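Local coordinates for nitronate monooxygenase family protein (Pseudomonas aeruginosa, PDB 4QIT) that oxidises alkyl nitronates, with propionate 3-nitronate as the best substrate, using molecular oxygen and an FMN cofactor held in a TIM barrel, at residues 75-80 / 303-308; 112-117 / 311-316; 245-250 / 345-350. The protein carries 1 engineered substitution. One frame throughout, in Å; residues are numbered along the deposited sequence.

Interaction 1 of 3, residues 75-80 / 303-308. With FMN (flavin mononucleotide), chain C; NIE (nitroethane), chain D.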
loop_
_atom_site.group_PDB
_atom_site.type_symbol
_atom_site.label_atom_id
_atom_site.label_comp_id
_atom_site.label_asym_id
_atom_site.label_seq_id
_atom_site.Cartn_x
_atom_site.Cartn_y
_atom_site.Cartn_z
ATOM N N ASN A 75 -13.530 -16.854 -13.224
ATOM C CA ASN A 75 -12.720 -16.858 -12.007
ATOM C C ASN A 75 -13.255 -17.810 -10.939
ATOM O O ASN A 75 -14.470 -17.868 -10.685
ATOM C CB ASN A 75 -12.639 -15.431 -11.469
ATOM C CG ASN A 75 -11.836 -15.314 -10.191
ATOM O OD1 ASN A 75 -12.396 -15.339 -9.095
ATOM N ND2 ASN A 75 -10.522 -15.167 -10.323
ATOM N N LEU A 76 -12.334 -18.540 -10.310
ATOM C CA LEU A 76 -12.674 -19.447 -9.216
ATOM C C LEU A 76 -11.769 -19.223 -8.011
ATOM O O LEU A 76 -10.555 -19.035 -8.152
ATOM C CB LEU A 76 -12.574 -20.912 -9.672
ATOM C CG LEU A 76 -13.557 -21.302 -10.789
ATOM C CD1 LEU A 76 -12.928 -21.120 -12.165
ATOM C CD2 LEU A 76 -14.091 -22.720 -10.613
ATOM N N PHE A 77 -12.360 -19.262 -6.823
ATOM C CA PHE A 77 -11.571 -19.209 -5.600
ATOM C C PHE A 77 -10.854 -20.537 -5.398
ATOM O O PHE A 77 -11.419 -21.604 -5.655
ATOM C CB PHE A 77 -12.456 -18.936 -4.388
ATOM C CG PHE A 77 -13.148 -17.594 -4.413
ATOM C CD1 PHE A 77 -12.869 -16.658 -5.401
ATOM C CD2 PHE A 77 -14.061 -17.274 -3.427
ATOM C CE1 PHE A 77 -13.517 -15.433 -5.411
ATOM C CE2 PHE A 77 -14.707 -16.052 -3.420
ATOM C CZ PHE A 77 -14.436 -15.128 -4.421
ATOM N N CYS A 78 -9.613 -20.463 -4.930
ATOM C CA CYS A 78 -8.768 -21.637 -4.758
ATOM C C CYS A 78 -8.127 -21.578 -3.374
ATOM O O CYS A 78 -6.935 -21.859 -3.197
ATOM C CB CYS A 78 -7.692 -21.648 -5.846
ATOM S SG CYS A 78 -6.909 -23.257 -6.124
ATOM N N HIS A 79 -8.930 -21.181 -2.397
ATOM C CA HIS A 79 -8.498 -21.136 -1.004
ATOM C C HIS A 79 -8.306 -22.548 -0.432
ATOM O O HIS A 79 -8.780 -23.535 -1.007
ATOM C CB HIS A 79 -9.530 -20.372 -0.168
ATOM C CG HIS A 79 -10.941 -20.846 -0.370
ATOM N ND1 HIS A 79 -11.653 -20.598 -1.524
ATOM C CD2 HIS A 79 -11.767 -21.537 0.449
ATOM C CE1 HIS A 79 -12.862 -21.122 -1.407
ATOM N NE2 HIS A 79 -12.960 -21.698 -0.226
ATOM N N ARG A 80 -7.606 -22.634 0.697
ATOM C CA ARG A 80 -7.608 -23.858 1.493
ATOM C C ARG A 80 -9.048 -24.134 1.884
ATOM O O ARG A 80 -9.729 -23.230 2.381
ATOM C CB ARG A 80 -6.765 -23.673 2.751
ATOM C CG ARG A 80 -6.916 -24.820 3.754
ATOM C CD ARG A 80 -6.164 -24.546 5.052
ATOM N NE ARG A 80 -6.470 -23.232 5.628
ATOM C CZ ARG A 80 -7.615 -22.927 6.234
ATOM N NH1 ARG A 80 -8.585 -23.832 6.335
ATOM N NH2 ARG A 80 -7.799 -21.707 6.731
ATOM N N PRO A 303 -14.286 -17.850 13.328
ATOM C CA PRO A 303 -14.365 -19.094 12.549
ATOM C C PRO A 303 -13.561 -19.001 11.242
ATOM O O PRO A 303 -13.054 -17.931 10.890
ATOM C CB PRO A 303 -15.871 -19.225 12.244
ATOM C CG PRO A 303 -16.546 -18.404 13.315
ATOM C CD PRO A 303 -15.613 -17.259 13.578
ATOM N N ASP A 304 -13.451 -20.113 10.528
ATOM C CA ASP A 304 -12.678 -20.156 9.301
ATOM C C ASP A 304 -13.450 -19.483 8.163
ATOM O O ASP A 304 -14.673 -19.340 8.212
ATOM C CB ASP A 304 -12.394 -21.618 8.962
ATOM C CG ASP A 304 -11.169 -21.806 8.099
ATOM O OD1 ASP A 304 -10.432 -20.821 7.844
ATOM O OD2 ASP A 304 -10.933 -22.962 7.680
ATOM N N TYR A 305 -12.721 -19.041 7.148
ATOM C CA TYR A 305 -13.328 -18.684 5.877
ATOM C C TYR A 305 -13.788 -19.979 5.187
ATOM O O TYR A 305 -13.073 -20.970 5.207
ATOM C CB TYR A 305 -12.272 -17.978 5.029
ATOM C CG TYR A 305 -12.723 -17.588 3.643
ATOM C CD1 TYR A 305 -13.377 -16.381 3.409
ATOM C CD2 TYR A 305 -12.475 -18.423 2.561
ATOM C CE1 TYR A 305 -13.787 -16.022 2.123
ATOM C CE2 TYR A 305 -12.883 -18.086 1.282
ATOM C CZ TYR A 305 -13.533 -16.886 1.068
ATOM O OH TYR A 305 -13.922 -16.562 -0.218
ATOM N N PRO A 306 -14.975 -19.979 4.559
ATOM C CA PRO A 306 -15.906 -18.871 4.364
ATOM C C PRO A 306 -17.132 -18.936 5.294
ATOM O O PRO A 306 -18.145 -18.263 5.033
ATOM C CB PRO A 306 -16.347 -19.090 2.915
ATOM C CG PRO A 306 -16.474 -20.601 2.837
ATOM C CD PRO A 306 -15.382 -21.154 3.759
ATOM N N PHE A 307 -17.055 -19.740 6.357
ATOM C CA PHE A 307 -18.161 -19.853 7.301
ATOM C C PHE A 307 -18.546 -18.504 7.891
ATOM O O PHE A 307 -19.730 -18.232 8.102
ATOM C CB PHE A 307 -17.827 -20.861 8.417
ATOM C CG PHE A 307 -17.509 -22.239 7.910
ATOM C CD1 PHE A 307 -18.530 -23.153 7.662
ATOM C CD2 PHE A 307 -16.192 -22.622 7.682
ATOM C CE1 PHE A 307 -18.235 -24.425 7.185
ATOM C CE2 PHE A 307 -15.892 -23.891 7.208
ATOM C CZ PHE A 307 -16.917 -24.790 6.956
ATOM N N VAL A 308 -17.554 -17.665 8.183
ATOM C CA VAL A 308 -17.828 -16.316 8.674
ATOM C C VAL A 308 -18.730 -15.547 7.714
ATOM O O VAL A 308 -19.684 -14.893 8.141
ATOM C CB VAL A 308 -16.529 -15.526 8.925
ATOM C CG1 VAL A 308 -16.835 -14.097 9.377
ATOM C CG2 VAL A 308 -15.676 -16.240 9.959
HETATM N N1 FMN C . -11.068 -11.067 -7.116
HETATM C C2 FMN C . -11.323 -12.418 -7.314
HETATM O O2 FMN C . -10.393 -13.163 -7.594
HETATM N N3 FMN C . -12.598 -12.930 -7.232
HETATM C C4 FMN C . -13.635 -12.079 -6.914
HETATM O O4 FMN C . -14.787 -12.491 -6.816
HETATM C C4A FMN C . -13.384 -10.735 -6.705
HETATM N N5 FMN C . -14.439 -9.919 -6.388
HETATM C C5A FMN C . -14.243 -8.573 -6.193
HETATM C C6 FMN C . -15.344 -7.785 -5.888
HETATM C C7 FMN C . -15.202 -6.427 -5.695
HETATM C C7M FMN C . -16.445 -5.638 -5.392
HETATM C C8 FMN C . -13.937 -5.846 -5.781
HETATM C C8M FMN C . -13.765 -4.371 -5.553
HETATM C C9 FMN C . -12.829 -6.646 -6.082
HETATM C C9A FMN C . -12.974 -8.022 -6.296
HETATM N N10 FMN C . -11.891 -8.847 -6.606
HETATM C C10 FMN C . -12.102 -10.209 -6.804
HETATM C "C1'" FMN C . -10.498 -8.275 -6.692
HETATM C "C2'" FMN C . -10.097 -7.881 -8.103
HETATM O "O2'" FMN C . -9.797 -9.037 -8.842
HETATM C "C3'" FMN C . -8.856 -7.000 -8.093
HETATM O "O3'" FMN C . -7.847 -7.513 -7.249
HETATM C "C4'" FMN C . -9.259 -5.644 -7.558
HETATM O "O4'" FMN C . -10.564 -5.328 -8.006
HETATM C "C5'" FMN C . -8.294 -4.603 -8.099
HETATM O "O5'" FMN C . -8.475 -3.493 -7.274
HETATM P P FMN C . -9.286 -2.214 -7.761
HETATM O O1P FMN C . -9.296 -2.169 -9.266
HETATM O O2P FMN C . -8.629 -1.025 -7.130
HETATM O O3P FMN C . -10.674 -2.421 -7.251
HETATM N N3 NIE D . -14.481 -10.124 -2.936
HETATM C C1 NIE D . -13.812 -12.398 -2.815
HETATM C C2 NIE D . -14.960 -11.452 -3.090
HETATM O O4 NIE D . -13.409 -9.815 -3.450
HETATM O O5 NIE D . -14.984 -9.360 -1.923
HETATM O O HOH W 1 -10.430 -21.304 4.127
#
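Tyr305 reaches across to His79 and Phe77. From CB, a CG anti to the backbone N (chi1 178°) sends the ring toward segment 75-80. Beyond CG, Tyr305 CD2 comes within 3.8 Å of His79 CD2, as part of the ring edge that faces the imidazole. The next atom, CE2, sits over the centre of the His79 ring, 3.7 Å from His79 CD2. The two rings form a T-shaped pair, with planes at 88° and Tyr305 giving the edge. At the tip, Tyr305 OH lies obliquely to the Phe77 ring, 3.3 Å from Phe77 CD2. Pro306, after a cis peptide, lays its CB over one face of the Tyr305 ring. His79 NE2 is bonded to Tyr115 O, which fixes the turn of the imidazole.

Further out, Arg80 grips Asp304 end-on in a salt bridge. Its NH1 meets Asp304 OD2 at 2.8 Å and its NH2 meets Asp304 OD1 at 3.0 Å. Both bonds use syn lone pairs, and guanidinium and carboxylate are nearly coplanar, 12° apart. One water joins Arg80 O to Tyr305 O.

On the inner side, Phe77 CZ is 3.2 Å from nitroethane C1, and Asn75 OD1 accepts a bond from FMN N3 at 3.1 Å. The inner end of the contact thus lines the FMN and nitroethane pocket at the C-terminal end of barrel strand 72-77, where TIM barrels carry their catalytic centres.

Interaction 2 of 3, residues 112-117 / 311-316; sequences KNIYLS and ATKALQ
Lys313 lies across the ends of Ile114 and Tyr115. It is the one residue of segment 311-316 that touches segment 112-117. The contact is small, burying 96 Å² over both sides, and no hydrogen bond crosses it.

The tighter part is apolar. Ile114 CD1 meets Lys313 CD at 3.9 Å, the tip of one chain against the middle of the other. The same Ile114 CD1 also lies 4.0 Å above the Tyr115 ring plane, toward the rim of one face. Ile114 places it there with CG1 between the backbone N and the carbonyl carbon (chi1 56°) and CD1 extended beyond it. One methyl therefore packs against a neighbour in its own segment and against the helix. Tyr115 is buried, and its side chain also touches Leu27 and Tyr305.

The looser part is the end of Lys313. Its chain bends at chi3 (142°), which brings the tip beside the phenol oxygen. Lys313 CE is 3.8 Å from Tyr115 OH, and the ammonium nitrogen NZ is no nearer. This is a van der Waals approach of the tip and not a bond. Lys313 is exposed, so this edge of the contact faces solvent.

Around the contact, Lys112 N bonds to Asp310 OD2 of helix 307-320. The loop makes an inverse gamma turn centred on Asn113. On the helix, Ala311 and Leu315 pack on helix 86-101, with Leu315 touching Leu99 and Phe100.

Tyr115 comes about 6 Å from the bound nitroethane, nearest atoms. The contact joins an irregular loop, between helices 86-101 and 124-131, to helix 307-320 beside the nitronate monooxygenase active site, with the buried Tyr115 on its inner side and the exposed Lys313 on its outer side.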
loop_
_atom_site.group_PDB
_atom_site.type_symbol
_atom_site.label_atom_id
_atom_site.label_comp_id
_atom_site.label_asym_id
_atom_site.label_seq_id
_atom_site.Cartn_x
_atom_site.Cartn_y
_atom_site.Cartn_z
ATOM N N LYS A 112 -22.543 -22.781 7.034
ATOM C CA LYS A 112 -22.231 -23.698 5.947
ATOM C C LYS A 112 -21.019 -23.235 5.148
ATOM O O LYS A 112 -20.671 -22.045 5.140
ATOM C CB LYS A 112 -23.436 -23.828 5.004
ATOM C CG LYS A 112 -24.742 -24.254 5.680
ATOM C CD LYS A 112 -25.863 -24.301 4.648
ATOM C CE LYS A 112 -27.221 -24.529 5.286
ATOM N NZ LYS A 112 -27.687 -23.320 6.009
ATOM N N ASN A 113 -20.395 -24.186 4.463
ATOM C CA ASN A 113 -19.255 -23.912 3.602
ATOM C C ASN A 113 -19.753 -23.370 2.265
ATOM O O ASN A 113 -19.795 -24.083 1.262
ATOM C CB ASN A 113 -18.459 -25.199 3.406
ATOM C CG ASN A 113 -17.148 -24.974 2.716
ATOM O OD1 ASN A 113 -16.722 -23.838 2.531
ATOM N ND2 ASN A 113 -16.483 -26.063 2.336
ATOM N N ILE A 114 -20.116 -22.091 2.248
ATOM C CA ILE A 114 -20.875 -21.548 1.118
ATOM C C ILE A 114 -20.065 -21.354 -0.158
ATOM O O ILE A 114 -20.624 -21.319 -1.255
ATOM C CB ILE A 114 -21.557 -20.228 1.484
ATOM C CG1 ILE A 114 -20.522 -19.220 1.984
ATOM C CG2 ILE A 114 -22.618 -20.463 2.536
ATOM C CD1 ILE A 114 -21.059 -17.783 2.016
ATOM N N TYR A 115 -18.750 -21.225 -0.024
ATOM C CA TYR A 115 -17.889 -21.060 -1.184
ATOM C C TYR A 115 -16.931 -22.237 -1.267
ATOM O O TYR A 115 -15.880 -22.234 -0.616
ATOM C CB TYR A 115 -17.068 -19.765 -1.087
ATOM C CG TYR A 115 -17.858 -18.475 -1.184
ATOM C CD1 TYR A 115 -19.143 -18.450 -1.704
ATOM C CD2 TYR A 115 -17.297 -17.275 -0.760
ATOM C CE1 TYR A 115 -19.859 -17.253 -1.794
ATOM C CE2 TYR A 115 -17.998 -16.084 -0.849
ATOM C CZ TYR A 115 -19.276 -16.080 -1.363
ATOM O OH TYR A 115 -19.977 -14.892 -1.446
ATOM N N LEU A 116 -17.281 -23.245 -2.061
ATOM C CA LEU A 116 -16.392 -24.389 -2.202
ATOM C C LEU A 116 -15.170 -23.994 -3.010
ATOM O O LEU A 116 -15.279 -23.385 -4.080
ATOM C CB LEU A 116 -17.102 -25.574 -2.856
ATOM C CG LEU A 116 -18.319 -26.128 -2.122
ATOM C CD1 LEU A 116 -18.912 -27.297 -2.899
ATOM C CD2 LEU A 116 -17.948 -26.546 -0.712
ATOM N N SER A 117 -14.000 -24.322 -2.482
ATOM C CA SER A 117 -12.756 -24.098 -3.189
ATOM C C SER A 117 -12.657 -25.007 -4.405
ATOM O O SER A 117 -13.250 -26.092 -4.433
ATOM C CB SER A 117 -11.580 -24.373 -2.257
ATOM O OG SER A 117 -10.356 -24.237 -2.952
ATOM N N ALA A 311 -22.381 -16.373 8.029
ATOM C CA ALA A 311 -23.015 -15.684 9.147
ATOM C C ALA A 311 -23.331 -14.233 8.770
ATOM O O ALA A 311 -24.432 -13.730 9.016
ATOM C CB ALA A 311 -22.127 -15.747 10.405
ATOM N N THR A 312 -22.364 -13.569 8.157
ATOM C CA THR A 312 -22.533 -12.181 7.755
ATOM C C THR A 312 -23.659 -12.032 6.737
ATOM O O THR A 312 -24.459 -11.092 6.832
ATOM C CB THR A 312 -21.216 -11.628 7.195
ATOM O OG1 THR A 312 -20.237 -11.608 8.243
ATOM C CG2 THR A 312 -21.384 -10.214 6.637
ATOM N N LYS A 313 -23.732 -12.950 5.773
ATOM C CA LYS A 313 -24.812 -12.906 4.780
ATOM C C LYS A 313 -26.190 -13.003 5.432
ATOM O O LYS A 313 -27.125 -12.293 5.048
ATOM C CB LYS A 313 -24.625 -13.984 3.714
ATOM C CG LYS A 313 -23.583 -13.626 2.684
ATOM C CD LYS A 313 -23.499 -14.705 1.608
ATOM C CE LYS A 313 -23.274 -14.111 0.234
ATOM N NZ LYS A 313 -23.774 -15.039 -0.830
ATOM N N ALA A 314 -26.310 -13.855 6.443
ATOM C CA ALA A 314 -27.552 -13.937 7.198
ATOM C C ALA A 314 -27.901 -12.604 7.865
ATOM O O ALA A 314 -29.054 -12.183 7.844
ATOM C CB ALA A 314 -27.472 -15.046 8.234
ATOM N N LEU A 315 -26.906 -11.935 8.445
ATOM C CA LEU A 315 -27.146 -10.647 9.088
ATOM C C LEU A 315 -27.501 -9.581 8.053
ATOM O O LEU A 315 -28.394 -8.772 8.270
ATOM C CB LEU A 315 -25.931 -10.241 9.934
ATOM C CG LEU A 315 -26.049 -8.912 10.678
ATOM C CD1 LEU A 315 -27.299 -8.866 11.565
ATOM C CD2 LEU A 315 -24.792 -8.648 11.499
ATOM N N GLN A 316 -26.805 -9.604 6.919
ATOM C CA GLN A 316 -27.102 -8.700 5.819
ATOM C C GLN A 316 -28.546 -8.854 5.365
ATOM O O GLN A 316 -29.221 -7.865 5.066
ATOM C CB GLN A 316 -26.144 -8.959 4.649
ATOM C CG GLN A 316 -24.723 -8.464 4.925
ATOM C CD GLN A 316 -23.740 -8.898 3.855
ATOM O OE1 GLN A 316 -23.998 -9.841 3.103
ATOM N NE2 GLN A 316 -22.607 -8.205 3.773
#

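Interaction 3 of 3, residues 245-250 / 345-350. With FMN (flavin mononucleotide), chain C.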
loop_
_atom_site.group_PDB
_atom_site.type_symbol
_atom_site.label_atom_id
_atom_site.label_comp_id
_atom_site.label_asym_id
_atom_site.label_seq_id
_atom_site.Cartn_x
_atom_site.Cartn_y
_atom_site.Cartn_z
ATOM N N GLY A 245 -11.239 -3.471 -10.935
ATOM C CA GLY A 245 -12.519 -3.849 -10.369
ATOM C C GLY A 245 -13.371 -2.638 -10.018
ATOM O O GLY A 245 -14.444 -2.424 -10.592
ATOM N N THR A 246 -12.883 -1.844 -9.069
ATOM C CA THR A 246 -13.644 -0.703 -8.558
ATOM C C THR A 246 -14.140 0.213 -9.679
ATOM O O THR A 246 -15.276 0.694 -9.641
ATOM C CB THR A 246 -12.793 0.094 -7.557
ATOM O OG1 THR A 246 -12.412 -0.780 -6.489
ATOM C CG2 THR A 246 -13.574 1.264 -6.975
ATOM N N ALA A 247 -13.312 0.406 -10.703
ATOM C CA ALA A 247 -13.691 1.270 -11.833
ATOM C C ALA A 247 -14.966 0.818 -12.553
ATOM O O ALA A 247 -15.661 1.654 -13.155
ATOM C CB ALA A 247 -12.553 1.385 -12.817
ATOM N N PHE A 248 -15.281 -0.477 -12.490
ATOM C CA PHE A 248 -16.439 -1.018 -13.211
ATOM C C PHE A 248 -17.671 -1.222 -12.338
ATOM O O PHE A 248 -18.732 -1.588 -12.843
ATOM C CB PHE A 248 -16.087 -2.318 -13.955
ATOM C CG PHE A 248 -15.191 -2.106 -15.146
ATOM C CD1 PHE A 248 -15.731 -1.783 -16.384
ATOM C CD2 PHE A 248 -13.816 -2.184 -15.017
ATOM C CE1 PHE A 248 -14.920 -1.572 -17.488
ATOM C CE2 PHE A 248 -12.990 -1.976 -16.112
ATOM C CZ PHE A 248 -13.547 -1.659 -17.350
ATOM N N VAL A 249 -17.548 -0.973 -11.037
ATOM C CA VAL A 249 -18.659 -1.214 -10.116
ATOM C C VAL A 249 -19.904 -0.383 -10.440
ATOM O O VAL A 249 -21.033 -0.886 -10.404
ATOM C CB VAL A 249 -18.231 -1.009 -8.647
ATOM C CG1 VAL A 249 -19.435 -1.067 -7.725
ATOM C CG2 VAL A 249 -17.210 -2.085 -8.253
ATOM N N LEU A 250 -19.689 0.888 -10.768
ATOM C CA LEU A 250 -20.792 1.798 -11.085
ATOM C C LEU A 250 -21.387 1.626 -12.484
ATOM O O LEU A 250 -22.373 2.291 -12.822
ATOM C CB LEU A 250 -20.358 3.250 -10.884
ATOM C CG LEU A 250 -19.974 3.637 -9.460
ATOM C CD1 LEU A 250 -19.527 5.082 -9.452
ATOM C CD2 LEU A 250 -21.138 3.440 -8.499
ATOM N N ALA A 345 -18.929 -0.386 -21.934
ATOM C CA ALA A 345 -18.265 -0.219 -23.218
ATOM C C ALA A 345 -17.685 1.193 -23.346
ATOM O O ALA A 345 -16.546 1.357 -23.798
ATOM C CB ALA A 345 -19.228 -0.514 -24.359
ATOM N N GLU A 346 -18.454 2.202 -22.937
ATOM C CA GLU A 346 -17.941 3.576 -22.914
ATOM C C GLU A 346 -16.757 3.717 -21.959
ATOM O O GLU A 346 -15.779 4.395 -22.270
ATOM C CB GLU A 346 -19.030 4.599 -22.558
ATOM C CG GLU A 346 -18.511 6.053 -22.570
ATOM C CD GLU A 346 -19.571 7.107 -22.246
ATOM O OE1 GLU A 346 -20.783 6.781 -22.189
ATOM O OE2 GLU A 346 -19.185 8.283 -22.047
ATOM N N LEU A 347 -16.836 3.084 -20.794
ATOM C CA LEU A 347 -15.709 3.164 -19.875
ATOM C C LEU A 347 -14.457 2.529 -20.490
ATOM O O LEU A 347 -13.380 3.118 -20.433
ATOM C CB LEU A 347 -16.047 2.554 -18.511
ATOM C CG LEU A 347 -14.871 2.516 -17.533
ATOM C CD1 LEU A 347 -14.352 3.918 -17.216
ATOM C CD2 LEU A 347 -15.253 1.790 -16.248
ATOM N N LEU A 348 -14.596 1.345 -21.082
ATOM C CA LEU A 348 -13.468 0.707 -21.751
ATOM C C LEU A 348 -12.866 1.636 -22.823
ATOM O O LEU A 348 -11.655 1.884 -22.836
ATOM C CB LEU A 348 -13.884 -0.654 -22.325
ATOM C CG LEU A 348 -12.795 -1.685 -22.630
ATOM C CD1 LEU A 348 -11.991 -1.322 -23.879
ATOM C CD2 LEU A 348 -11.858 -1.876 -21.421
ATOM N N ARG A 349 -13.723 2.170 -23.689
ATOM C CA ARG A 349 -13.334 3.123 -24.726
ATOM C C ARG A 349 -12.562 4.308 -24.139
ATOM O O ARG A 349 -11.511 4.708 -24.660
ATOM C CB ARG A 349 -14.611 3.625 -25.412
ATOM C CG ARG A 349 -14.502 4.010 -26.874
ATOM C CD ARG A 349 -15.901 4.270 -27.447
ATOM N NE ARG A 349 -16.753 3.100 -27.293
ATOM C CZ ARG A 349 -17.969 3.088 -26.745
ATOM N NH1 ARG A 349 -18.536 4.193 -26.280
ATOM N NH2 ARG A 349 -18.625 1.941 -26.668
ATOM N N THR A 350 -13.089 4.854 -23.049
ATOM C CA THR A 350 -12.501 6.014 -22.394
ATOM C C THR A 350 -11.118 5.698 -21.826
ATOM O O THR A 350 -10.182 6.490 -21.962
ATOM C CB THR A 350 -13.432 6.542 -21.286
ATOM O OG1 THR A 350 -14.687 6.946 -21.866
ATOM C CG2 THR A 350 -12.805 7.730 -20.586
HETATM N N1 FMN C . -11.068 -11.067 -7.116
HETATM C C2 FMN C . -11.323 -12.418 -7.314
HETATM O O2 FMN C . -10.393 -13.163 -7.594
HETATM N N3 FMN C . -12.598 -12.930 -7.232
HETATM C C4 FMN C . -13.635 -12.079 -6.914
HETATM O O4 FMN C . -14.787 -12.491 -6.816
HETATM C C4A FMN C . -13.384 -10.735 -6.705
HETATM N N5 FMN C . -14.439 -9.919 -6.388
HETATM C C5A FMN C . -14.243 -8.573 -6.193
HETATM C C6 FMN C . -15.344 -7.785 -5.888
HETATM C C7 FMN C . -15.202 -6.427 -5.695
HETATM C C7M FMN C . -16.445 -5.638 -5.392
HETATM C C8 FMN C . -13.937 -5.846 -5.781
HETATM C C8M FMN C . -13.765 -4.371 -5.553
HETATM C C9 FMN C . -12.829 -6.646 -6.082
HETATM C C9A FMN C . -12.974 -8.022 -6.296
HETATM N N10 FMN C . -11.891 -8.847 -6.606
HETATM C C10 FMN C . -12.102 -10.209 -6.804
HETATM C "C1'" FMN C . -10.498 -8.275 -6.692
HETATM C "C2'" FMN C . -10.097 -7.881 -8.103
HETATM O "O2'" FMN C . -9.797 -9.037 -8.842
HETATM C "C3'" FMN C . -8.856 -7.000 -8.093
HETATM O "O3'" FMN C . -7.847 -7.513 -7.249
HETATM C "C4'" FMN C . -9.259 -5.644 -7.558
HETATM O "O4'" FMN C . -10.564 -5.328 -8.006
HETATM C "C5'" FMN C . -8.294 -4.603 -8.099
HETATM O "O5'" FMN C . -8.475 -3.493 -7.274
HETATM P P FMN C . -9.286 -2.214 -7.761
HETATM O O1P FMN C . -9.296 -2.169 -9.266
HETATM O O2P FMN C . -8.629 -1.025 -7.130
HETATM O O3P FMN C . -10.674 -2.421 -7.251
#
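A short helical turn at about 246-249 comes up to helix 344-355 with Phe248 and Leu347 nearest, their CA atoms 7.9 Å apart. No hydrogen bond crosses between the segments, and the touching side chains are all apolar.

Leu347 makes most of the contact. Its CG is anti to the backbone N (chi1 176°), which carries the branch toward the ring, and CD2 lies over one face of Phe248. The methyl makes a CH-pi contact, 3.8 Å from the ring centroid and 21° off the normal. The same CD2 is also pressed close to the backbone, with Leu347 CD2 only 3.1 Å from Ala247 O. Ala247 CB adds a looser touch to that methyl. Leu348 takes the rim of the ring: Leu348 CD2 lies near the ring plane, 4.4 Å from Phe248 CZ. Phe248 is thus met over a face by one leucine and at an edge by the next.

The start of segment 245-250 has a different task. Gly245 N donates to FMN O1P at 2.9 Å, in a nearly straight bond of 170°. Thr246 N donates to FMN O3P at 2.9 Å, and Thr246 OG1 gives the same oxygen a short bond of 2.5 Å. Two donors from one residue therefore hold O3P, and Thr246 OG1 is itself bonded to Gly333 N. The phosphate site is of the kind common in TIM barrels, with a short extra helix following the eighth strand.

This turn directly follows strand 241-244, which pairs in parallel with strand 21-23. Phe248 touches Gln23 of that strand and Val38 of helix 32-41. Leu348 reaches Ile21, Val38 and Ala41. On another side, Val249 and Leu250 pack on helix 258-265.

In the fold
Interactions 1 and 2 are neighbours, with centres 10 Å apart. Interaction 1 uses the loop leading into helix 307-320, and interaction 2 the helix itself. They also touch through a hydrogen bond between His79 O and Ser117 OG. Interaction 3 lies on the opposite side of the chain's centre, 28 to 29 Å from the other two between centres. Interactions 1 and 3 are mostly buried, while interaction 2 is only partly so. Their chemistry differs. Interaction 1 mixes rings, a salt bridge and a water near the flavin ring and nitroethane. Interaction 2 is a thin van der Waals touch, in part beside a phenol oxygen, with a solvent-facing lysine. Interaction 3 joins apolar side chains, yet binds the FMN phosphate at one end.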